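Local structure of CAS6A (Thermus thermophilus, 4C97) at residues D121-F126 against V197-Y202. The protein probably acts as a CRISPR-associated endoribonuclease of the Cas6 family, cutting CRISPR precursor RNA in antiviral defence. The protein carries 1 engineered substitution. Residues are numbered along the deposited sequence; the frame is centred on the assembly and turned at random. Where two conformers were deposited one is given.
Sequences DLALRF and VGRVVY. With SO4 (sulfate ion), chain D.
Leu122, Leu124 and Phe126 pair with Tyr202, Val200 and Gly198 as neighbouring antiparallel strands. They belong to the second five-stranded sheet of the chain, consistent with the two ferredoxin-like (RAMP) domains of Cas6 proteins. Six backbone hydrogen bonds join them, two at each of these pairs. The face bearing Leu124, Phe126, Val200 and Tyr202 is tightly packed under helix 144-158, where Val147 touches Leu124, Phe126 and Tyr202. The CG of Tyr202 lies anti to its carbonyl carbon (chi1 -59°), which sends the ring back along its strand over Val200. Val200 CG1 sits 3.3 Å above the plane of that ring, offset toward the rim. The Leu124 side chain crosses that of Tyr202 at about a right angle, with Leu124 CD1 4.0 Å from Tyr202 CE2. Phe126 approaches Tyr202 from the opposite direction, its CZ 3.7 Å from Tyr202 OH. Phe126 CE2 also meets Val200 CG2 at 3.8 Å. Tyr202 OH hydrogen-bonds to Pro142 O.

On the other face Ala123 and Val201 are still buried, Ala123 CB touching Val201 CG2 at 3.9 Å. That face opens toward solvent at Arg125 and Arg199. In the conformer given, one of two deposited, Arg125 bends at chi3 (84°) toward a sulfate, probably from the crystallisation liquor, which Trp104 and Arg237 also bind. The extended Arg199 lays one guanidinium face over Ala123 CB, and its NE forms a salt bridge with Glu241 OE1.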
loop_
_atom_site.group_PDB
_atom_site.type_symbol
_atom_site.label_atom_id
_atom_site.label_comp_id
_atom_site.label_asym_id
_atom_site.label_seq_id
_atom_site.Cartn_x
_atom_site.Cartn_y
_atom_site.Cartn_z
ATOM N N ASP A 121 14.986 -2.793 12.954
ATOM C CA ASP A 121 13.607 -3.190 13.211
ATOM C C ASP A 121 12.633 -2.494 12.271
ATOM O O ASP A 121 12.812 -1.321 11.914
ATOM C CB ASP A 121 13.185 -2.841 14.632
ATOM C CG ASP A 121 13.970 -3.585 15.683
ATOM O OD1 ASP A 121 14.360 -4.743 15.437
ATOM O OD2 ASP A 121 14.192 -2.983 16.757
ATOM N N LEU A 122 11.606 -3.218 11.851
ATOM C CA LEU A 122 10.523 -2.618 11.082
ATOM C C LEU A 122 9.199 -3.193 11.555
ATOM O O LEU A 122 8.938 -4.399 11.420
ATOM C CB LEU A 122 10.709 -2.845 9.578
ATOM C CG LEU A 122 9.539 -2.349 8.699
ATOM C CD1 LEU A 122 9.370 -0.841 8.796
ATOM C CD2 LEU A 122 9.709 -2.810 7.285
ATOM N N ALA A 123 8.381 -2.334 12.154
ATOM C CA ALA A 123 7.054 -2.735 12.602
ATOM C C ALA A 123 6.058 -2.340 11.536
ATOM O O ALA A 123 5.939 -1.167 11.217
ATOM C CB ALA A 123 6.704 -2.057 13.905
ATOM N N LEU A 124 5.369 -3.325 10.982
ATOM C CA LEU A 124 4.330 -3.068 10.004
ATOM C C LEU A 124 2.981 -3.427 10.560
ATOM O O LEU A 124 2.810 -4.450 11.234
ATOM C CB LEU A 124 4.553 -3.866 8.721
ATOM C CG LEU A 124 5.725 -3.455 7.856
ATOM C CD1 LEU A 124 5.819 -4.384 6.665
ATOM C CD2 LEU A 124 5.561 -2.000 7.401
ATOM N N ARG A 125 2.020 -2.565 10.261
ATOM C CA ARG A 125 0.625 -2.860 10.518
ATOM C C ARG A 125 -0.055 -3.163 9.201
ATOM O O ARG A 125 -0.011 -2.373 8.244
ATOM C CB ARG A 125 -0.114 -1.732 11.241
ATOM C CG ARG A 125 -1.558 -2.134 11.573
ATOM C CD ARG A 125 -2.244 -1.227 12.565
ATOM N NE ARG A 125 -2.828 -0.057 11.916
ATOM C CZ ARG A 125 -4.015 -0.041 11.312
ATOM N NH1 ARG A 125 -4.772 -1.129 11.259
ATOM N NH2 ARG A 125 -4.447 1.078 10.758
ATOM N N PHE A 126 -0.669 -4.331 9.160
ATOM C CA PHE A 126 -1.423 -4.797 8.011
ATOM C C PHE A 126 -2.871 -4.485 8.313
ATOM O O PHE A 126 -3.497 -5.093 9.192
ATOM C CB PHE A 126 -1.188 -6.299 7.810
ATOM C CG PHE A 126 0.258 -6.643 7.529
ATOM C CD1 PHE A 126 0.750 -6.609 6.238
ATOM C CD2 PHE A 126 1.145 -6.933 8.565
ATOM C CE1 PHE A 126 2.064 -6.904 5.976
ATOM C CE2 PHE A 126 2.445 -7.222 8.300
ATOM C CZ PHE A 126 2.922 -7.195 7.016
ATOM N N VAL A 197 -4.301 -9.741 8.819
ATOM C CA VAL A 197 -4.474 -8.406 9.373
ATOM C C VAL A 197 -3.890 -8.408 10.770
ATOM O O VAL A 197 -4.129 -9.356 11.552
ATOM C CB VAL A 197 -5.966 -8.011 9.427
ATOM C CG1 VAL A 197 -6.180 -6.696 10.131
ATOM C CG2 VAL A 197 -6.528 -7.910 8.010
ATOM N N GLY A 198 -3.154 -7.344 11.108
ATOM C CA GLY A 198 -2.479 -7.314 12.395
ATOM C C GLY A 198 -1.137 -6.612 12.338
ATOM O O GLY A 198 -0.922 -5.773 11.488
ATOM N N ARG A 199 -0.247 -6.958 13.262
ATOM C CA ARG A 199 1.025 -6.269 13.381
ATOM C C ARG A 199 2.156 -7.276 13.422
ATOM O O ARG A 199 2.085 -8.271 14.164
ATOM C CB ARG A 199 1.033 -5.435 14.661
ATOM C CG ARG A 199 2.304 -4.680 14.938
ATOM C CD ARG A 199 2.098 -3.824 16.189
ATOM N NE ARG A 199 3.176 -2.874 16.435
ATOM C CZ ARG A 199 4.308 -3.181 17.049
ATOM N NH1 ARG A 199 4.515 -4.420 17.463
ATOM N NH2 ARG A 199 5.235 -2.251 17.242
ATOM N N VAL A 200 3.196 -7.013 12.635
ATOM C CA VAL A 200 4.393 -7.848 12.688
ATOM C C VAL A 200 5.611 -6.941 12.858
ATOM O O VAL A 200 5.712 -5.916 12.196
ATOM C CB VAL A 200 4.549 -8.693 11.404
ATOM C CG1 VAL A 200 5.759 -9.600 11.543
ATOM C CG2 VAL A 200 3.295 -9.528 11.139
ATOM N N VAL A 201 6.525 -7.322 13.757
ATOM C CA VAL A 201 7.798 -6.617 13.857
ATOM C C VAL A 201 8.909 -7.504 13.285
ATOM O O VAL A 201 9.189 -8.581 13.794
ATOM C CB VAL A 201 8.108 -6.206 15.295
ATOM C CG1 VAL A 201 9.393 -5.387 15.335
ATOM C CG2 VAL A 201 6.947 -5.410 15.890
ATOM N N TYR A 202 9.516 -7.004 12.218
ATOM C CA TYR A 202 10.639 -7.623 11.521
ATOM C C TYR A 202 11.936 -7.094 12.077
ATOM O O TYR A 202 12.015 -5.946 12.524
ATOM C CB TYR A 202 10.560 -7.332 10.010
ATOM C CG TYR A 202 9.269 -7.863 9.436
ATOM C CD1 TYR A 202 9.152 -9.195 9.066
ATOM C CD2 TYR A 202 8.155 -7.044 9.321
ATOM C CE1 TYR A 202 7.966 -9.695 8.581
ATOM C CE2 TYR A 202 6.957 -7.529 8.829
ATOM C CZ TYR A 202 6.873 -8.865 8.466
ATOM O OH TYR A 202 5.699 -9.390 8.011
HETATM S S SO4 D . -7.966 1.510 9.489
HETATM O O1 SO4 D . -6.719 2.103 9.029
HETATM O O2 SO4 D . -7.639 0.271 10.196
HETATM O O3 SO4 D . -8.633 2.429 10.404
HETATM O O4 SO4 D . -8.894 1.178 8.414
#